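PDB 5KYO: Cyp101j2 from Sphingobium yanoikuyae, which is a haem-containing cytochrome P450 monooxygenase linked to the hydroxylation of 1,8-cineole. Local coordinates for residues A[312-317]-A[358-363]; A[62-67]-A[349-354]; A[302-307]-A[388-393]. One frame throughout, in Å; residues are numbered along the deposited sequence.

Interactions 1 and 3 tie the K helix of a cytochrome P450, helix 303-313, to neighbouring parts of the fold, with centres about 14 Å apart. Its end meets the 358-363 loop and its start meets helix 382-399; they touch where F360 CZ lies 3.6 Å from A306 O. Interaction 2 joins the N-terminal helix 59-69 to the 349-354 turn, its centre about 12 Å from that of interaction 1, and L358 CG packs 3.6 Å from R64 CD. Interactions 2 and 3 do not touch, their centres being about 26 Å apart. Interaction 1 reaches the haem itself through V317, while the side chains of M389 in interaction 3 and M349 in interaction 2 lie about 6 Å and 13 Å from it.

Interaction 1: residues A[312-317]-A[358-363]; sequences RRFPVV and LEFRLG. With HEM (protoporphyrin IX containing Fe), chain G.
R313, at the end of helix 303-313, lays its guanidinium against L358 and bonds to that residue's carbonyl. The helix is the K helix of the P450 fold, and E309 and R312 form its ExxR motif; residues 358-363 belong to the meander that precedes the haem-binding loop. The flat head of R313 is sandwiched. L358 CD2 sits over the centre of one face, 3.8 Å above the plane, and F314 CE1 covers the opposite face nearer its rim. With CG anti to the backbone N (chi1 172°), the chain leaves toward the meander, and the bend at chi2 (56°) turns NE to L358 O, at 2.8 Å. The bond is bent (138° at the hydrogen), as L358 O lies out of the guanidinium plane; NE in turn stands above the carbonyl plane. An arginine suits this place: its flat head takes apolar cover on both faces while NE still donates.

R312 runs to the same loop but answers to other partners. Its NE forms a salt bridge with E309 and its NH1 bonds to P357 O, whereas NH2, 2.9 Å from E359 O, makes too poor an angle for a hydrogen bond. E309 also accepts from R361 N, which ties the ExxR pair to the meander backbone.

The aromatic residues meet less closely: F314 CE2 comes to the edge of the F360 ring, 4.4 Å from F360 CD2. F281 and H285 add rings beside F314, making an aromatic cluster. Beyond the helix the chain turns inward to the cofactor, where V317 CG1 rests 3.7 Å from the haem methyl CMA.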
loop_
_atom_site.group_PDB
_atom_site.type_symbol
_atom_site.label_atom_id
_atom_site.label_comp_id
_atom_site.label_asym_id
_atom_site.label_seq_id
_atom_site.Cartn_x
_atom_site.Cartn_y
_atom_site.Cartn_z
ATOM N N ARG A 312 8.297 -9.309 -2.290
ATOM C CA ARG A 312 8.049 -9.904 -3.615
ATOM C C ARG A 312 6.782 -10.755 -3.644
ATOM O O ARG A 312 5.994 -10.679 -4.583
ATOM C CB ARG A 312 9.224 -10.772 -4.080
ATOM C CG ARG A 312 8.976 -11.373 -5.470
ATOM C CD ARG A 312 9.728 -12.682 -5.687
ATOM N NE ARG A 312 9.273 -13.747 -4.797
ATOM C CZ ARG A 312 8.185 -14.485 -5.010
ATOM N NH1 ARG A 312 7.433 -14.251 -6.070
ATOM N NH2 ARG A 312 7.840 -15.448 -4.160
ATOM N N ARG A 313 6.584 -11.570 -2.613
ATOM C CA ARG A 313 5.543 -12.608 -2.628
ATOM C C ARG A 313 4.131 -12.055 -2.419
ATOM O O ARG A 313 3.164 -12.600 -2.960
ATOM C CB ARG A 313 5.865 -13.665 -1.559
ATOM C CG ARG A 313 4.790 -14.742 -1.295
ATOM C CD ARG A 313 4.348 -15.557 -2.528
ATOM N NE ARG A 313 3.345 -16.531 -2.121
ATOM C CZ ARG A 313 2.059 -16.237 -1.958
ATOM N NH1 ARG A 313 1.620 -15.012 -2.210
ATOM N NH2 ARG A 313 1.212 -17.156 -1.547
ATOM N N PHE A 314 4.009 -10.950 -1.682
ATOM C CA PHE A 314 2.695 -10.441 -1.299
ATOM C C PHE A 314 2.382 -9.008 -1.748
ATOM O O PHE A 314 2.169 -8.133 -0.916
ATOM C CB PHE A 314 2.544 -10.527 0.225
ATOM C CG PHE A 314 2.621 -11.931 0.746
ATOM C CD1 PHE A 314 1.579 -12.816 0.504
ATOM C CD2 PHE A 314 3.733 -12.379 1.430
ATOM C CE1 PHE A 314 1.626 -14.123 0.964
ATOM C CE2 PHE A 314 3.795 -13.704 1.900
ATOM C CZ PHE A 314 2.738 -14.570 1.657
ATOM N N PRO A 315 2.368 -8.762 -3.065
ATOM C CA PRO A 315 1.961 -7.429 -3.530
ATOM C C PRO A 315 0.509 -7.164 -3.111
ATOM O O PRO A 315 -0.269 -8.113 -3.099
ATOM C CB PRO A 315 2.109 -7.525 -5.050
ATOM C CG PRO A 315 1.956 -9.045 -5.346
ATOM C CD PRO A 315 2.605 -9.708 -4.173
ATOM N N VAL A 316 0.158 -5.932 -2.719
ATOM C CA VAL A 316 -1.198 -5.682 -2.253
ATOM C C VAL A 316 -1.930 -4.540 -2.986
ATOM O O VAL A 316 -3.167 -4.504 -3.015
ATOM C CB VAL A 316 -1.211 -5.378 -0.716
ATOM C CG1 VAL A 316 -0.953 -6.653 0.081
ATOM C CG2 VAL A 316 -0.202 -4.275 -0.340
ATOM N N VAL A 317 -1.181 -3.627 -3.590
ATOM C CA VAL A 317 -1.793 -2.404 -4.151
ATOM C C VAL A 317 -2.245 -2.548 -5.614
ATOM O O VAL A 317 -1.511 -3.092 -6.449
ATOM C CB VAL A 317 -0.840 -1.207 -4.055
ATOM C CG1 VAL A 317 -1.452 0.025 -4.722
ATOM C CG2 VAL A 317 -0.521 -0.901 -2.578
ATOM N N LEU A 358 4.408 -18.139 -6.465
ATOM C CA LEU A 358 3.643 -18.386 -5.251
ATOM C C LEU A 358 4.502 -19.030 -4.182
ATOM O O LEU A 358 4.116 -19.089 -3.015
ATOM C CB LEU A 358 2.437 -19.283 -5.537
ATOM C CG LEU A 358 1.209 -18.634 -6.161
ATOM C CD1 LEU A 358 0.068 -19.642 -6.231
ATOM C CD2 LEU A 358 0.771 -17.377 -5.398
ATOM N N GLU A 359 5.660 -19.547 -4.571
ATOM C CA GLU A 359 6.506 -20.206 -3.592
ATOM C C GLU A 359 7.303 -19.177 -2.803
ATOM O O GLU A 359 7.874 -18.247 -3.374
ATOM C CB GLU A 359 7.444 -21.206 -4.265
ATOM C CG GLU A 359 8.358 -21.910 -3.288
ATOM C CD GLU A 359 9.041 -23.116 -3.891
ATOM O OE1 GLU A 359 9.494 -23.035 -5.055
ATOM O OE2 GLU A 359 9.118 -24.148 -3.195
ATOM N N PHE A 360 7.322 -19.336 -1.486
ATOM C CA PHE A 360 8.167 -18.488 -0.659
ATOM C C PHE A 360 9.528 -19.153 -0.537
ATOM O O PHE A 360 9.659 -20.219 0.070
ATOM C CB PHE A 360 7.532 -18.247 0.725
ATOM C CG PHE A 360 8.204 -17.147 1.515
ATOM C CD1 PHE A 360 9.423 -17.376 2.131
ATOM C CD2 PHE A 360 7.614 -15.893 1.635
ATOM C CE1 PHE A 360 10.062 -16.389 2.863
ATOM C CE2 PHE A 360 8.258 -14.881 2.375
ATOM C CZ PHE A 360 9.482 -15.137 2.983
ATOM N N ARG A 361 10.539 -18.536 -1.138
ATOM C CA ARG A 361 11.896 -19.057 -1.122
ATOM C C ARG A 361 12.916 -18.051 -0.600
ATOM O O ARG A 361 12.997 -16.933 -1.092
ATOM C CB ARG A 361 12.297 -19.501 -2.531
ATOM C CG ARG A 361 11.761 -20.874 -2.914
ATOM C CD ARG A 361 12.074 -21.215 -4.363
ATOM N NE ARG A 361 13.382 -20.718 -4.781
ATOM C CZ ARG A 361 13.705 -20.446 -6.042
ATOM N NH1 ARG A 361 12.810 -20.626 -7.008
ATOM N NH2 ARG A 361 14.917 -19.993 -6.344
ATOM N N LEU A 362 13.692 -18.453 0.401
ATOM C CA LEU A 362 14.853 -17.675 0.817
ATOM C C LEU A 362 16.005 -17.765 -0.191
ATOM O O LEU A 362 16.891 -16.918 -0.217
ATOM C CB LEU A 362 15.342 -18.138 2.191
ATOM C CG LEU A 362 14.310 -18.067 3.319
ATOM C CD1 LEU A 362 14.970 -18.336 4.667
ATOM C CD2 LEU A 362 13.654 -16.697 3.298
ATOM N N GLY A 363 16.006 -18.787 -1.031
ATOM C CA GLY A 363 17.121 -18.960 -1.950
ATOM C C GLY A 363 17.231 -17.991 -3.125
ATOM O O GLY A 363 18.231 -18.009 -3.847
HETATM C CHA HEM G . 2.917 5.389 -3.410
HETATM C CHB HEM G . 2.677 0.745 -2.013
HETATM C CHC HEM G . 4.111 2.060 2.471
HETATM C CHD HEM G . 3.410 6.689 1.296
HETATM C C1A HEM G . 2.787 4.022 -3.474
HETATM C C2A HEM G . 2.524 3.219 -4.661
HETATM C C3A HEM G . 2.442 1.931 -4.260
HETATM C C4A HEM G . 2.665 1.873 -2.823
HETATM C CMA HEM G . 2.194 0.710 -5.182
HETATM C CAA HEM G . 2.361 3.707 -6.129
HETATM C CBA HEM G . 0.961 4.242 -6.415
HETATM C CGA HEM G . 0.824 4.598 -7.877
HETATM O O1A HEM G . 0.958 3.690 -8.746
HETATM O O2A HEM G . 0.567 5.790 -8.191
HETATM C C1B HEM G . 3.099 0.697 -0.689
HETATM C C2B HEM G . 3.348 -0.508 0.098
HETATM C C3B HEM G . 3.734 -0.134 1.335
HETATM C C4B HEM G . 3.746 1.307 1.371
HETATM C CMB HEM G . 3.191 -1.967 -0.402
HETATM C CAB HEM G . 4.131 -0.991 2.574
HETATM C CBB HEM G . 4.271 -2.319 2.601
HETATM C C1C HEM G . 4.080 3.430 2.532
HETATM C C2C HEM G . 4.501 4.241 3.659
HETATM C C3C HEM G . 4.291 5.525 3.333
HETATM C C4C HEM G . 3.756 5.558 1.985
HETATM C CMC HEM G . 5.048 3.643 4.972
HETATM C CAC HEM G . 4.549 6.816 4.128
HETATM C CBC HEM G . 5.204 6.895 5.288
HETATM C C1D HEM G . 3.177 6.779 -0.057
HETATM C C2D HEM G . 2.869 8.001 -0.780
HETATM C C3D HEM G . 2.742 7.578 -2.225
HETATM C C4D HEM G . 2.956 6.156 -2.263
HETATM C CMD HEM G . 2.715 9.471 -0.299
HETATM C CAD HEM G . 2.411 8.514 -3.409
HETATM C CBD HEM G . 3.656 8.796 -4.252
HETATM C CGD HEM G . 3.265 9.716 -5.394
HETATM O O1D HEM G . 3.943 10.748 -5.629
HETATM O O2D HEM G . 2.241 9.410 -6.058
HETATM N NA HEM G . 2.871 3.163 -2.380
HETATM N NB HEM G . 3.352 1.776 0.134
HETATM N NC HEM G . 3.644 4.261 1.527
HETATM N ND HEM G . 3.205 5.727 -0.961
HETATM FE FE HEM G . 3.432 3.728 -0.476
#

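Interaction 2: residues A[62-67]-A[349-354]; sequences SWREIM and MDDARN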
loop_
_atom_site.group_PDB
_atom_site.type_symbol
_atom_site.label_atom_id
_atom_site.label_comp_id
_atom_site.label_asym_id
_atom_site.label_seq_id
_atom_site.Cartn_x
_atom_site.Cartn_y
_atom_site.Cartn_z
ATOM N N SER A 62 -5.874 -16.862 -6.513
ATOM C CA SER A 62 -7.088 -16.318 -7.119
ATOM C C SER A 62 -6.796 -15.388 -8.301
ATOM O O SER A 62 -7.386 -15.527 -9.397
ATOM C CB SER A 62 -7.894 -15.569 -6.050
ATOM O OG SER A 62 -9.116 -15.073 -6.562
ATOM N N TRP A 63 -5.892 -14.440 -8.066
ATOM C CA TRP A 63 -5.483 -13.481 -9.087
ATOM C C TRP A 63 -4.824 -14.184 -10.264
ATOM O O TRP A 63 -5.060 -13.834 -11.414
ATOM C CB TRP A 63 -4.517 -12.437 -8.506
ATOM C CG TRP A 63 -5.172 -11.273 -7.824
ATOM C CD1 TRP A 63 -5.694 -11.245 -6.560
ATOM C CD2 TRP A 63 -5.364 -9.963 -8.362
ATOM N NE1 TRP A 63 -6.209 -10.001 -6.290
ATOM C CE2 TRP A 63 -6.014 -9.196 -7.382
ATOM C CE3 TRP A 63 -5.051 -9.368 -9.584
ATOM C CZ2 TRP A 63 -6.362 -7.859 -7.586
ATOM C CZ3 TRP A 63 -5.400 -8.041 -9.789
ATOM C CH2 TRP A 63 -6.046 -7.303 -8.797
ATOM N N ARG A 64 -3.995 -15.182 -9.977
ATOM C CA ARG A 64 -3.309 -15.906 -11.035
ATOM C C ARG A 64 -4.304 -16.651 -11.933
ATOM O O ARG A 64 -4.097 -16.760 -13.143
ATOM C CB ARG A 64 -2.286 -16.878 -10.440
ATOM C CG ARG A 64 -0.995 -16.206 -9.978
ATOM C CD ARG A 64 -0.154 -17.146 -9.136
ATOM N NE ARG A 64 0.112 -18.405 -9.824
ATOM C CZ ARG A 64 1.073 -18.580 -10.726
ATOM N NH1 ARG A 64 1.861 -17.569 -11.063
ATOM N NH2 ARG A 64 1.247 -19.766 -11.296
ATOM N N GLU A 65 -5.389 -17.145 -11.343
ATOM C CA GLU A 65 -6.437 -17.809 -12.120
ATOM C C GLU A 65 -7.175 -16.816 -13.010
ATOM O O GLU A 65 -7.534 -17.136 -14.145
ATOM C CB GLU A 65 -7.428 -18.530 -11.203
ATOM C CG GLU A 65 -7.164 -20.024 -11.084
ATOM C CD GLU A 65 -7.237 -20.731 -12.428
ATOM O OE1 GLU A 65 -6.182 -21.166 -12.937
ATOM O OE2 GLU A 65 -8.354 -20.856 -12.975
ATOM N N ILE A 66 -7.397 -15.611 -12.493
ATOM C CA ILE A 66 -8.001 -14.541 -13.287
ATOM C C ILE A 66 -7.110 -14.223 -14.481
ATOM O O ILE A 66 -7.594 -14.114 -15.614
ATOM C CB ILE A 66 -8.230 -13.280 -12.443
ATOM C CG1 ILE A 66 -9.321 -13.540 -11.403
ATOM C CG2 ILE A 66 -8.621 -12.096 -13.329
ATOM C CD1 ILE A 66 -9.566 -12.383 -10.458
ATOM N N MET A 67 -5.804 -14.113 -14.224
ATOM C CA MET A 67 -4.812 -13.840 -15.264
ATOM C C MET A 67 -4.755 -14.963 -16.305
ATOM O O MET A 67 -4.562 -14.720 -17.505
ATOM C CB MET A 67 -3.423 -13.643 -14.640
ATOM C CG MET A 67 -3.335 -12.471 -13.685
ATOM S SD MET A 67 -1.820 -12.407 -12.703
ATOM C CE MET A 67 -0.530 -12.396 -13.948
ATOM N N MET A 349 3.308 -11.901 -9.864
ATOM C CA MET A 349 2.630 -13.198 -9.954
ATOM C C MET A 349 2.594 -13.765 -11.364
ATOM O O MET A 349 2.131 -14.896 -11.566
ATOM C CB MET A 349 1.208 -13.098 -9.413
ATOM C CG MET A 349 1.145 -12.786 -7.936
ATOM S SD MET A 349 1.817 -14.114 -6.923
ATOM C CE MET A 349 3.361 -13.408 -6.400
ATOM N N ASP A 350 3.079 -12.991 -12.330
ATOM C CA ASP A 350 3.133 -13.446 -13.725
ATOM C C ASP A 350 4.233 -14.496 -13.910
ATOM O O ASP A 350 5.424 -14.181 -13.825
ATOM C CB ASP A 350 3.364 -12.255 -14.666
ATOM C CG ASP A 350 3.083 -12.589 -16.135
ATOM O OD1 ASP A 350 3.202 -13.765 -16.528
ATOM O OD2 ASP A 350 2.747 -11.663 -16.904
ATOM N N ASP A 351 3.843 -15.741 -14.168
ATOM C CA ASP A 351 4.830 -16.815 -14.268
ATOM C C ASP A 351 5.524 -16.838 -15.630
ATOM O O ASP A 351 6.473 -17.592 -15.845
ATOM C CB ASP A 351 4.185 -18.174 -13.970
ATOM C CG ASP A 351 3.005 -18.477 -14.867
ATOM O OD1 ASP A 351 2.759 -17.710 -15.822
ATOM O OD2 ASP A 351 2.319 -19.491 -14.614
ATOM N N ALA A 352 5.055 -15.999 -16.548
ATOM C CA ALA A 352 5.717 -15.847 -17.839
ATOM C C ALA A 352 6.926 -14.928 -17.709
ATOM O O ALA A 352 7.649 -14.703 -18.683
ATOM C CB ALA A 352 4.749 -15.311 -18.882
ATOM N N ARG A 353 7.122 -14.394 -16.500
ATOM C CA ARG A 353 8.230 -13.488 -16.189
ATOM C C ARG A 353 8.811 -13.776 -14.807
ATOM O O ARG A 353 9.765 -13.126 -14.381
ATOM C CB ARG A 353 7.781 -12.029 -16.242
ATOM C CG ARG A 353 7.130 -11.609 -17.539
ATOM N N ASN A 354 8.218 -14.732 -14.097
ATOM C CA ASN A 354 8.687 -15.086 -12.762
ATOM C C ASN A 354 8.645 -16.587 -12.508
ATOM O O ASN A 354 7.741 -17.275 -12.977
ATOM C CB ASN A 354 7.859 -14.375 -11.694
ATOM C CG ASN A 354 7.796 -12.883 -11.902
ATOM O OD1 ASN A 354 8.762 -12.164 -11.634
ATOM N ND2 ASN A 354 6.647 -12.403 -12.373
#
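R64 supplies the polar contacts, pointing from helix 59-69 into the 349-354 turn. Its NH1 approaches M349 O at 2.7 Å, with the oxygen at the guanidinium edge near its plane, yet the hydrogen is badly aimed (124°) and the bond is weak. NH2 reaches toward D351 OD2 at 3.5 Å in a long, weak salt bridge, the carboxylate standing almost upright to the guanidinium, their planes 85° apart. A long, flexible arginine suits this position because its two terminal nitrogens can serve a carbonyl and a carboxylate at once. The bend at chi3 (54°) brings NH1 to M349 O.

The turn has its own polar framework. D350 OD1 accepts from A352 N at 2.9 Å, an Asx turn, and D350 O is gripped from opposite faces of its plane by R353 N and N354 ND2. Here the P450 chain leaves the short K' helix, 344-348, and heads into the meander. D350 OD2 bonds to S89 N, so a short aspartate both shapes the turn and ties it to the start of helix 89-97.

Apolar packing lies alongside. R64 CG rests 3.9 Å from M349 CB, the two side chains crossing at about a right angle before M349 leads off toward R313. M67, an unbranched and pliable side chain, ends with CE 3.8 Å from D350 CA and also touches V346 of the K' helix.

Interaction 3: residues A[302-307]-A[388-393]; sequences LIDDAL and EMKVVL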
loop_
_atom_site.group_PDB
_atom_site.type_symbol
_atom_site.label_atom_id
_atom_site.label_comp_id
_atom_site.label_asym_id
_atom_site.label_seq_id
_atom_site.Cartn_x
_atom_site.Cartn_y
_atom_site.Cartn_z
ATOM N N LEU A 302 18.389 -14.569 9.100
ATOM C CA LEU A 302 17.621 -14.823 7.886
ATOM C C LEU A 302 16.592 -13.727 7.614
ATOM O O LEU A 302 15.921 -13.743 6.587
ATOM C CB LEU A 302 16.909 -16.172 7.975
ATOM C CG LEU A 302 17.785 -17.396 8.227
ATOM C CD1 LEU A 302 16.905 -18.617 8.352
ATOM C CD2 LEU A 302 18.754 -17.562 7.079
ATOM N N ILE A 303 16.447 -12.784 8.540
ATOM C CA ILE A 303 15.309 -11.874 8.457
ATOM C C ILE A 303 15.436 -10.885 7.290
ATOM O O ILE A 303 14.452 -10.598 6.600
ATOM C CB ILE A 303 15.113 -11.129 9.795
ATOM C CG1 ILE A 303 14.468 -12.086 10.808
ATOM C CG2 ILE A 303 14.231 -9.937 9.606
ATOM C CD1 ILE A 303 14.161 -11.462 12.164
ATOM N N ASP A 304 16.653 -10.402 7.058
ATOM C CA ASP A 304 16.919 -9.443 5.991
ATOM C C ASP A 304 16.491 -9.947 4.603
ATOM O O ASP A 304 15.944 -9.179 3.803
ATOM C CB ASP A 304 18.408 -9.072 5.975
ATOM C CG ASP A 304 18.803 -8.173 7.144
ATOM O OD1 ASP A 304 17.908 -7.541 7.749
ATOM O OD2 ASP A 304 20.010 -8.076 7.440
ATOM N N ASP A 305 16.715 -11.230 4.323
ATOM C CA ASP A 305 16.406 -11.833 3.027
ATOM C C ASP A 305 14.956 -12.308 2.974
ATOM O O ASP A 305 14.319 -12.285 1.936
ATOM C CB ASP A 305 17.372 -12.994 2.765
ATOM C CG ASP A 305 17.171 -13.635 1.413
ATOM O OD1 ASP A 305 17.540 -13.009 0.396
ATOM O OD2 ASP A 305 16.671 -14.777 1.377
ATOM N N ALA A 306 14.462 -12.772 4.123
ATOM C CA ALA A 306 13.063 -13.164 4.260
ATOM C C ALA A 306 12.203 -11.943 3.977
ATOM O O ALA A 306 11.183 -12.025 3.315
ATOM C CB ALA A 306 12.778 -13.701 5.639
ATOM N N LEU A 307 12.641 -10.806 4.493
ATOM C CA LEU A 307 11.970 -9.536 4.257
ATOM C C LEU A 307 11.806 -9.249 2.762
ATOM O O LEU A 307 10.721 -8.931 2.279
ATOM C CB LEU A 307 12.773 -8.416 4.925
ATOM C CG LEU A 307 12.164 -7.035 5.072
ATOM C CD1 LEU A 307 12.782 -6.399 6.317
ATOM C CD2 LEU A 307 12.452 -6.204 3.842
ATOM N N GLU A 388 10.163 -0.881 9.218
ATOM C CA GLU A 388 9.084 -1.401 10.062
ATOM C C GLU A 388 9.041 -2.937 10.066
ATOM O O GLU A 388 8.979 -3.542 11.116
ATOM C CB GLU A 388 7.722 -0.879 9.603
ATOM C CG GLU A 388 7.462 0.590 9.856
ATOM C CD GLU A 388 6.258 1.069 9.069
ATOM O OE1 GLU A 388 5.768 0.286 8.230
ATOM O OE2 GLU A 388 5.795 2.205 9.284
ATOM N N MET A 389 9.083 -3.542 8.883
ATOM C CA MET A 389 9.047 -5.000 8.756
ATOM C C MET A 389 10.186 -5.665 9.518
ATOM O O MET A 389 9.976 -6.640 10.227
ATOM C CB MET A 389 9.107 -5.406 7.283
ATOM C CG MET A 389 8.989 -6.904 7.055
ATOM S SD MET A 389 7.473 -7.582 7.749
ATOM C CE MET A 389 6.243 -6.548 6.955
ATOM N N LYS A 390 11.388 -5.115 9.365
ATOM C CA LYS A 390 12.569 -5.648 10.019
ATOM C C LYS A 390 12.450 -5.633 11.536
ATOM O O LYS A 390 12.733 -6.634 12.215
ATOM C CB LYS A 390 13.812 -4.861 9.595
ATOM C CG LYS A 390 15.113 -5.506 10.047
ATOM C CD LYS A 390 16.299 -4.620 9.703
ATOM C CE LYS A 390 16.248 -3.305 10.468
ATOM N NZ LYS A 390 17.471 -2.495 10.225
ATOM N N VAL A 391 12.049 -4.493 12.081
ATOM C CA VAL A 391 11.945 -4.371 13.533
ATOM C C VAL A 391 10.860 -5.309 14.043
ATOM O O VAL A 391 11.006 -5.961 15.090
ATOM C CB VAL A 391 11.639 -2.918 13.965
ATOM C CG1 VAL A 391 11.422 -2.852 15.461
ATOM C CG2 VAL A 391 12.778 -2.017 13.556
ATOM N N VAL A 392 9.774 -5.409 13.282
ATOM C CA VAL A 392 8.651 -6.203 13.735
ATOM C C VAL A 392 9.029 -7.679 13.756
ATOM O O VAL A 392 8.744 -8.379 14.724
ATOM C CB VAL A 392 7.388 -5.985 12.855
ATOM C CG1 VAL A 392 6.371 -7.100 13.075
ATOM C CG2 VAL A 392 6.765 -4.613 13.168
ATOM N N LEU A 393 9.679 -8.131 12.686
ATOM C CA LEU A 393 10.106 -9.510 12.576
ATOM C C LEU A 393 11.107 -9.808 13.692
ATOM O O LEU A 393 11.020 -10.837 14.332
ATOM C CB LEU A 393 10.737 -9.782 11.215
ATOM C CG LEU A 393 9.745 -9.910 10.047
ATOM C CD1 LEU A 393 10.502 -9.866 8.739
ATOM C CD2 LEU A 393 8.940 -11.180 10.155
#
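I303 meets L393 where helix 303-313 (the K helix) packs on helix 382-399 (the L helix), a pairing of the P450 core whose L helix follows the haem-binding loop. The segment axes come within 10.0 Å and run at 130° to each other. From I303 CB the side chain forks. CG2, anti to the backbone N, settles 3.8 Å from L393 CD1 and equally close to L393 CB. The other branch passes through CG1 to the tip, CD1, which lies 3.8 Å from the backbone carbon L393 C. The two side chains lie alongside, their ends pointing opposite ways. Beta-branching gives isoleucine two arms, one packing on the leucine side chain and the other reaching its backbone while also touching CB.

One turn on, L307 CD1 lies 3.6 Å from K390 N and touches K390 CB, while L307 CG meets M389 CG at 3.7 Å in one of that methionine's two conformers. Leucine's branch point and one methyl thus suit two successive residues. Toward the exposed D304 the charges do not meet: D304 OD1 and K390 NZ stay 5.6 Å apart, and each makes a long, weak ion pair elsewhere, with R394 and E150 respectively. Instead D304 OD1 lies 3.9 Å from K390 CD.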